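Local atomic coordinates of inosine-uridine preferring nucleoside hydrolase family protein (Bacillus anthracis, PDB entry 2C40), a protein that belongs to the nucleosidase clan of alpha/beta proteins and holds a calcium ion and alpha-D-ribofuranose together in one pocket. Residues A[34-38]-A[127-131]; A[148-152]-A[246-250]. One frame throughout, in Å; residues are numbered along the deposited sequence.

Interaction 1. Residues A[34-38]-A[127-131]; sequences VIPAD and PLTDL. With RIB (alpha-D-ribofuranose), chain D.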
ATOM      1  N   VAL A  34      -3.279 -19.033 -10.248  1.00 43.66           N
ATOM      2  CA  VAL A  34      -2.368 -17.945  -9.899  1.00 43.16           C
ATOM      3  C   VAL A  34      -0.963 -18.389 -10.208  1.00 42.97           C
ATOM      4  O   VAL A  34      -0.550 -19.448  -9.777  1.00 42.04           O
ATOM      5  CB  VAL A  34      -2.470 -17.546  -8.406  1.00 42.82           C
ATOM      6  CG1 VAL A  34      -1.551 -16.340  -8.075  1.00 42.87           C
ATOM      7  CG2 VAL A  34      -3.911 -17.281  -8.013  1.00 43.58           C
ATOM      8  N   ILE A  35      -0.229 -17.542 -10.923  1.00 43.01           N
ATOM      9  CA  ILE A  35       1.201 -17.783 -11.155  1.00 43.67           C
ATOM     10  C   ILE A  35       2.012 -16.739 -10.363  1.00 43.45           C
ATOM     11  O   ILE A  35       1.694 -15.546 -10.374  1.00 44.25           O
ATOM     12  CB  ILE A  35       1.582 -17.851 -12.706  1.00 43.28           C
ATOM     13  CG1 ILE A  35       3.019 -18.362 -12.880  1.00 43.20           C
ATOM     14  CG2 ILE A  35       1.337 -16.493 -13.416  1.00 42.52           C
ATOM     15  CD1 ILE A  35       3.465 -18.467 -14.310  1.00 44.93           C
ATOM     16  N   PRO A  36       3.040 -17.193  -9.619  1.00 43.81           N
ATOM     17  CA  PRO A  36       3.820 -16.285  -8.779  1.00 43.68           C
ATOM     18  C   PRO A  36       4.857 -15.411  -9.539  1.00 43.79           C
ATOM     19  O   PRO A  36       6.054 -15.471  -9.277  1.00 44.02           O
ATOM     20  CB  PRO A  36       4.449 -17.263  -7.756  1.00 44.14           C
ATOM     21  CG  PRO A  36       4.706 -18.459  -8.523  1.00 43.13           C
ATOM     22  CD  PRO A  36       3.479 -18.595  -9.440  1.00 44.19           C
ATOM     23  N   ALA A  37       4.375 -14.584 -10.461  1.00 43.32           N
ATOM     24  CA  ALA A  37       5.249 -13.781 -11.300  1.00 43.08           C
ATOM     25  C   ALA A  37       5.310 -12.376 -10.680  1.00 43.08           C
ATOM     26  O   ALA A  37       6.252 -12.081  -9.942  1.00 43.29           O
ATOM     27  CB  ALA A  37       4.765 -13.772 -12.736  1.00 42.82           C
ATOM     28  N   ASP A  38       4.312 -11.532 -10.922  1.00 43.05           N
ATOM     29  CA  ASP A  38       4.270 -10.214 -10.268  1.00 43.80           C
ATOM     30  C   ASP A  38       3.599 -10.271  -8.892  1.00 43.40           C
ATOM     31  O   ASP A  38       2.851  -9.380  -8.505  1.00 44.30           O
ATOM     32  CB  ASP A  38       3.561  -9.238 -11.165  1.00 44.66           C
ATOM     33  CG  ASP A  38       3.812  -7.820 -10.799  1.00 46.15           C
ATOM     34  OD1 ASP A  38       3.003  -7.013 -11.264  1.00 50.87           O
ATOM     35  OD2 ASP A  38       4.757  -7.520 -10.047  1.00 50.43           O
ATOM     36  N   PRO A 127       2.454 -13.774 -17.150  1.00 41.94           N
ATOM     37  CA  PRO A 127       3.229 -14.571 -18.105  1.00 41.88           C
ATOM     38  C   PRO A 127       2.488 -15.804 -18.636  1.00 41.93           C
ATOM     39  O   PRO A 127       1.504 -16.221 -18.023  1.00 41.83           O
ATOM     40  CB  PRO A 127       4.397 -15.023 -17.238  1.00 42.84           C
ATOM     41  CG  PRO A 127       4.578 -13.931 -16.257  1.00 41.70           C
ATOM     42  CD  PRO A 127       3.187 -13.590 -15.897  1.00 41.37           C
ATOM     43  N   LEU A 128       2.999 -16.422 -19.703  1.00 41.81           N
ATOM     44  CA  LEU A 128       2.300 -17.514 -20.368  1.00 41.79           C
ATOM     45  C   LEU A 128       2.736 -18.907 -19.954  1.00 41.82           C
ATOM     46  O   LEU A 128       2.273 -19.862 -20.526  1.00 42.72           O
ATOM     47  CB  LEU A 128       2.449 -17.376 -21.881  1.00 42.00           C
ATOM     48  CG  LEU A 128       1.564 -16.310 -22.530  1.00 41.15           C
ATOM     49  CD1 LEU A 128       2.057 -16.126 -23.959  1.00 41.04           C
ATOM     50  CD2 LEU A 128       0.095 -16.723 -22.487  1.00 41.77           C
ATOM     51  N   THR A 129       3.576 -19.047 -18.942  1.00 43.02           N
ATOM     52  CA  THR A 129       4.241 -20.341 -18.728  1.00 42.58           C
ATOM     53  C   THR A 129       3.333 -21.494 -18.275  1.00 42.58           C
ATOM     54  O   THR A 129       3.565 -22.633 -18.700  1.00 40.73           O
ATOM     55  CB  THR A 129       5.625 -20.259 -18.000  1.00 43.90           C
ATOM     56  OG1 THR A 129       5.791 -21.276 -16.978  1.00 45.68           O
ATOM     57  CG2 THR A 129       5.970 -18.920 -17.551  1.00 40.69           C
ATOM     58  N   ASP A 130       2.249 -21.210 -17.534  1.00 42.09           N
ATOM     59  CA  ASP A 130       1.282 -22.306 -17.224  1.00 42.69           C
ATOM     60  C   ASP A 130       0.615 -22.857 -18.506  1.00 42.32           C
ATOM     61  O   ASP A 130       0.303 -24.067 -18.602  1.00 42.82           O
ATOM     62  CB  ASP A 130       0.176 -21.873 -16.236  1.00 42.39           C
ATOM     63  CG  ASP A 130       0.669 -21.689 -14.791  1.00 44.35           C
ATOM     64  OD1 ASP A 130       1.614 -22.373 -14.345  1.00 42.10           O
ATOM     65  OD2 ASP A 130       0.061 -20.844 -14.080  1.00 47.16           O
ATOM     66  N   LEU A 131       0.365 -21.979 -19.479  1.00 41.50           N
ATOM     67  CA  LEU A 131      -0.168 -22.415 -20.767  1.00 41.36           C
ATOM     68  C   LEU A 131       0.855 -23.128 -21.674  1.00 41.27           C
ATOM     69  O   LEU A 131       0.534 -24.108 -22.340  1.00 42.61           O
ATOM     70  CB  LEU A 131      -0.831 -21.241 -21.503  1.00 40.55           C
ATOM     71  CG  LEU A 131      -1.399 -21.481 -22.915  1.00 40.76           C
ATOM     72  CD1 LEU A 131      -2.519 -22.507 -22.942  1.00 40.18           C
ATOM     73  CD2 LEU A 131      -1.872 -20.180 -23.534  1.00 38.29           C
TER
HETATM   74  O5  RIB D1312       3.866  -5.562 -18.152  1.00 44.29           O
HETATM   75  C5  RIB D1312       2.582  -5.233 -17.550  1.00 48.59           C
HETATM   76  C4  RIB D1312       2.269  -6.299 -16.498  1.00 50.48           C
HETATM   77  O4  RIB D1312       3.252  -6.148 -15.451  1.00 52.51           O
HETATM   78  C3  RIB D1312       0.871  -6.307 -15.845  1.00 50.30           C
HETATM   79  O3  RIB D1312       0.145  -7.487 -16.320  1.00 42.52           O
HETATM   80  C2  RIB D1312       1.115  -6.187 -14.275  1.00 51.77           C
HETATM   81  O2  RIB D1312       0.449  -7.064 -13.253  1.00 45.22           O
HETATM   82  C1  RIB D1312       2.655  -6.282 -14.136  1.00 51.66           C
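The methyl of Ala37 sits against the CG-CD edge of the Pro127 ring: Ala37 CB is 3.5 Å from both Pro127 CG and Pro127 CD, so it meets that bond rather than one corner. Ile35 makes the second half of the contact. Its side chain is fully extended (chi1 -169°, chi2 180°), which sends CD1 toward the start of helix 129-137; there it meets Thr129 CG2 at 4.1 Å, the two side chains crossing at about a right angle. Asp130 runs past Ile35 in the opposite direction and brings OD2 within 3.6 Å of Ile35 CB, a van der Waals approach of a carboxylate to an aliphatic carbon. The other oxygen of that buried carboxylate, OD1, is hydrogen-bonded to the hydroxyls of Ser65 and Ser67. No hydrogen bond joins the two segments. Pro36 centres an inverse gamma turn, closed by a weak bond of 2.8 Å from Ala37 N to Ile35 O. Beyond it Asp38 leaves the interface: its backbone N is hydrogen-bonded to Asp9, and OD1 approaches the ribofuranose, 3.0 Å from RIB C1 and 3.2 Å from RIB O2. The loop after strand 27-34 thus packs against the turn after strand 120-124 and the first residues of helix 129-137, at the carboxyl ends of these parallel strands, where ligand pockets of Rossmann-like alpha/beta folds usually lie.

Interaction 2. Residues A[148-152]-A[246-250]; sequences LVWMG and WDVLT. With CA (calcium ion), chain C; RIB (alpha-D-ribofuranose), chain D.
The calcium and ribofuranose site is bordered here by the end of strand 145-151 and the first turn of helix 246-255. Met151 supplies most of the strand's share. A chi1 of -163° turns its side chain away from its own backbone N and across the helix start, and the chain then bends at both following torsions. Met151 CE comes 3.6 Å from Trp246 CD1, and SD lies 5.0 Å from the centroid of the five-membered ring of Trp246, 41° off the ring normal, an oblique Met-aromatic contact. The same sulfur faces C5 and O3 of the ribofuranose. Nearer the backbone, Met151 CG is 3.2 Å from Asp247 OD1, and Met151 CB is 3.3 Å from Thr250 OG1; both helix side chains stand at about a right angle to the methionine. Strand and helix run nearly antiparallel, the axes of 148-151 and 246-250 making an angle of 164°, so in this alpha/beta fold the carboxyl end of a parallel strand meets the amino end of a helix. Farther from the pocket, Val149 CG1 packs on Thr250 CG2. The threonine hydroxyl turns back into its own helix and donates to Trp246 O at 2.8 Å; Thr250 N reaches that carbonyl from the opposite face of its plane, so two bonds grip one oxygen. Asp247 serves both metal and sugar: OD2 binds the calcium ion at 2.5 Å and also lies near RIB O3, which OD1 approaches to 2.6 Å. Both O2 and O3 of the sugar, together with a water, also bind the calcium ion, and Asp9, Asp14 and the carbonyl of Thr125 contribute further ligands.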
ATOM      1  N   LEU A 148      -7.144 -17.243 -27.046  1.00 42.41           N
ATOM      2  CA  LEU A 148      -6.349 -16.697 -25.937  1.00 42.02           C
ATOM      3  C   LEU A 148      -6.465 -15.173 -26.019  1.00 40.35           C
ATOM      4  O   LEU A 148      -6.188 -14.607 -27.040  1.00 37.75           O
ATOM      5  CB  LEU A 148      -4.868 -17.113 -26.121  1.00 41.63           C
ATOM      6  CG  LEU A 148      -3.836 -17.162 -24.989  1.00 43.54           C
ATOM      7  CD1 LEU A 148      -2.381 -16.902 -25.492  1.00 44.04           C
ATOM      8  CD2 LEU A 148      -4.135 -16.361 -23.813  1.00 42.99           C
ATOM      9  N   VAL A 149      -6.841 -14.545 -24.918  1.00 40.69           N
ATOM     10  CA  VAL A 149      -6.673 -13.119 -24.731  1.00 40.56           C
ATOM     11  C   VAL A 149      -5.591 -12.922 -23.694  1.00 40.35           C
ATOM     12  O   VAL A 149      -5.682 -13.400 -22.595  1.00 41.31           O
ATOM     13  CB  VAL A 149      -7.987 -12.410 -24.325  1.00 40.47           C
ATOM     14  CG1 VAL A 149      -7.819 -10.876 -24.358  1.00 39.66           C
ATOM     15  CG2 VAL A 149      -9.110 -12.841 -25.293  1.00 40.30           C
ATOM     16  N   TRP A 150      -4.546 -12.212 -24.089  1.00 40.58           N
ATOM     17  CA  TRP A 150      -3.358 -12.047 -23.283  1.00 40.26           C
ATOM     18  C   TRP A 150      -2.909 -10.590 -23.233  1.00 40.06           C
ATOM     19  O   TRP A 150      -2.828  -9.890 -24.252  1.00 38.85           O
ATOM     20  CB  TRP A 150      -2.235 -12.948 -23.833  1.00 40.79           C
ATOM     21  CG  TRP A 150      -0.940 -12.934 -23.049  1.00 40.03           C
ATOM     22  CD1 TRP A 150      -0.774 -13.086 -21.681  1.00 39.75           C
ATOM     23  CD2 TRP A 150       0.358 -12.743 -23.592  1.00 40.66           C
ATOM     24  NE1 TRP A 150       0.544 -12.993 -21.360  1.00 40.15           N
ATOM     25  CE2 TRP A 150       1.272 -12.789 -22.508  1.00 38.92           C
ATOM     26  CE3 TRP A 150       0.843 -12.534 -24.893  1.00 39.49           C
ATOM     27  CZ2 TRP A 150       2.650 -12.640 -22.678  1.00 40.20           C
ATOM     28  CZ3 TRP A 150       2.217 -12.373 -25.071  1.00 40.69           C
ATOM     29  CH2 TRP A 150       3.105 -12.410 -23.955  1.00 41.06           C
ATOM     30  N   MET A 151      -2.595 -10.171 -22.008  1.00 40.87           N
ATOM     31  CA  MET A 151      -1.843  -8.977 -21.752  1.00 40.21           C
ATOM     32  C   MET A 151      -0.363  -9.290 -21.899  1.00 40.23           C
ATOM     33  O   MET A 151       0.269  -9.944 -21.062  1.00 41.57           O
ATOM     34  CB  MET A 151      -2.141  -8.437 -20.343  1.00 40.33           C
ATOM     35  CG  MET A 151      -1.705  -6.930 -20.159  1.00 42.01           C
ATOM     36  SD  MET A 151       0.084  -6.595 -20.039  1.00 43.69           S
ATOM     37  CE  MET A 151       0.282  -5.354 -21.277  1.00 43.26           C
ATOM     38  N   GLY A 152       0.217  -8.807 -22.967  1.00 40.75           N
ATOM     39  CA  GLY A 152       1.646  -8.997 -23.198  1.00 40.96           C
ATOM     40  C   GLY A 152       2.101  -8.252 -24.436  1.00 41.50           C
ATOM     41  O   GLY A 152       1.291  -7.837 -25.293  1.00 40.51           O
ATOM     42  N   TRP A 246      -3.748  -2.280 -17.610  1.00 45.16           N
ATOM     43  CA  TRP A 246      -3.529  -3.228 -18.687  1.00 46.13           C
ATOM     44  C   TRP A 246      -4.305  -4.504 -18.560  1.00 44.76           C
ATOM     45  O   TRP A 246      -4.931  -4.931 -19.508  1.00 44.66           O
ATOM     46  CB  TRP A 246      -2.079  -3.613 -18.747  1.00 47.92           C
ATOM     47  CG  TRP A 246      -1.266  -2.555 -19.260  1.00 49.70           C
ATOM     48  CD1 TRP A 246      -1.186  -2.154 -20.543  1.00 50.59           C
ATOM     49  CD2 TRP A 246      -0.384  -1.742 -18.511  1.00 49.66           C
ATOM     50  NE1 TRP A 246      -0.309  -1.104 -20.646  1.00 51.41           N
ATOM     51  CE2 TRP A 246       0.208  -0.836 -19.413  1.00 49.03           C
ATOM     52  CE3 TRP A 246      -0.070  -1.657 -17.157  1.00 51.55           C
ATOM     53  CZ2 TRP A 246       1.144   0.132 -19.019  1.00 49.98           C
ATOM     54  CZ3 TRP A 246       0.857  -0.689 -16.759  1.00 51.99           C
ATOM     55  CH2 TRP A 246       1.450   0.189 -17.693  1.00 50.10           C
ATOM     56  N   ASP A 247      -4.260  -5.095 -17.379  1.00 43.03           N
ATOM     57  CA  ASP A 247      -4.956  -6.349 -17.121  1.00 43.14           C
ATOM     58  C   ASP A 247      -6.497  -6.195 -17.090  1.00 42.89           C
ATOM     59  O   ASP A 247      -7.222  -7.055 -17.590  1.00 41.20           O
ATOM     60  CB  ASP A 247      -4.441  -6.952 -15.828  1.00 43.32           C
ATOM     61  CG  ASP A 247      -2.939  -7.205 -15.871  1.00 45.59           C
ATOM     62  OD1 ASP A 247      -2.348  -7.194 -16.993  1.00 47.44           O
ATOM     63  OD2 ASP A 247      -2.360  -7.477 -14.802  1.00 47.87           O
ATOM     64  N   VAL A 248      -6.963  -5.079 -16.519  1.00 42.83           N
ATOM     65  CA  VAL A 248      -8.372  -4.797 -16.383  1.00 42.79           C
ATOM     66  C   VAL A 248      -8.970  -4.622 -17.790  1.00 42.68           C
ATOM     67  O   VAL A 248     -10.091  -5.059 -18.030  1.00 42.72           O
ATOM     68  CB  VAL A 248      -8.639  -3.558 -15.486  1.00 42.63           C
ATOM     69  CG1 VAL A 248     -10.083  -3.199 -15.479  1.00 44.29           C
ATOM     70  CG2 VAL A 248      -8.222  -3.828 -14.043  1.00 43.87           C
ATOM     71  N   LEU A 249      -8.220  -3.990 -18.685  1.00 42.27           N
ATOM     72  CA  LEU A 249      -8.642  -3.771 -20.035  1.00 43.11           C
ATOM     73  C   LEU A 249      -8.695  -5.092 -20.804  1.00 43.29           C
ATOM     74  O   LEU A 249      -9.571  -5.296 -21.636  1.00 43.20           O
ATOM     75  CB  LEU A 249      -7.689  -2.842 -20.742  1.00 43.03           C
ATOM     76  CG  LEU A 249      -7.972  -2.375 -22.172  1.00 45.78           C
ATOM     77  CD1 LEU A 249      -7.151  -3.158 -23.130  1.00 46.94           C
ATOM     78  CD2 LEU A 249      -9.469  -2.372 -22.564  1.00 47.32           C
ATOM     79  N   THR A 250      -7.712  -5.948 -20.554  1.00 42.50           N
ATOM     80  CA  THR A 250      -7.668  -7.301 -21.114  1.00 42.75           C
ATOM     81  C   THR A 250      -8.915  -8.084 -20.735  1.00 42.29           C
ATOM     82  O   THR A 250      -9.550  -8.689 -21.606  1.00 41.26           O
ATOM     83  CB  THR A 250      -6.405  -8.063 -20.639  1.00 42.80           C
ATOM     84  OG1 THR A 250      -5.225  -7.284 -20.932  1.00 43.05           O
ATOM     85  CG2 THR A 250      -6.285  -9.399 -21.309  1.00 42.61           C
TER
HETATM   86 CA    CA C1311      -0.533  -9.038 -14.245  1.00 31.23          CA
HETATM   87  O5  RIB D1312       3.866  -5.562 -18.152  1.00 44.29           O
HETATM   88  C5  RIB D1312       2.582  -5.233 -17.550  1.00 48.59           C
HETATM   89  C4  RIB D1312       2.269  -6.299 -16.498  1.00 50.48           C
HETATM   90  O4  RIB D1312       3.252  -6.148 -15.451  1.00 52.51           O
HETATM   91  C3  RIB D1312       0.871  -6.307 -15.845  1.00 50.30           C
HETATM   92  O3  RIB D1312       0.145  -7.487 -16.320  1.00 42.52           O
HETATM   93  C2  RIB D1312       1.115  -6.187 -14.275  1.00 51.77           C
HETATM   94  O2  RIB D1312       0.449  -7.064 -13.253  1.00 45.22           O
HETATM   95  C1  RIB D1312       2.655  -6.282 -14.136  1.00 51.66           C
HETATM   96  O   HOH W   1       1.868  -9.287 -14.773  1.00 26.66           O

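Overall arrangement
Interactions 1 and 2, their centres 13 Å apart, both reach the ribofuranose, interaction 1 through Asp38 and interaction 2 through Met151 and Asp247. Only interaction 2 supplies a calcium ligand, although the side chain of Pro127 in interaction 1 lies about 6 Å from the ion. The two contacts also touch through apolar packing. Leu128 CG lies 3.5 Å from Trp150 CE2, and Leu131 CD2 lies 3.9 Å from Leu148 CD1. This packing is consistent with chain order: strand 120-124, helix 129-137 and strand 145-151 form a beta-alpha-beta crossover between neighbouring parallel strands, so the start of the crossover helix lies beside the strand that the chain enters next.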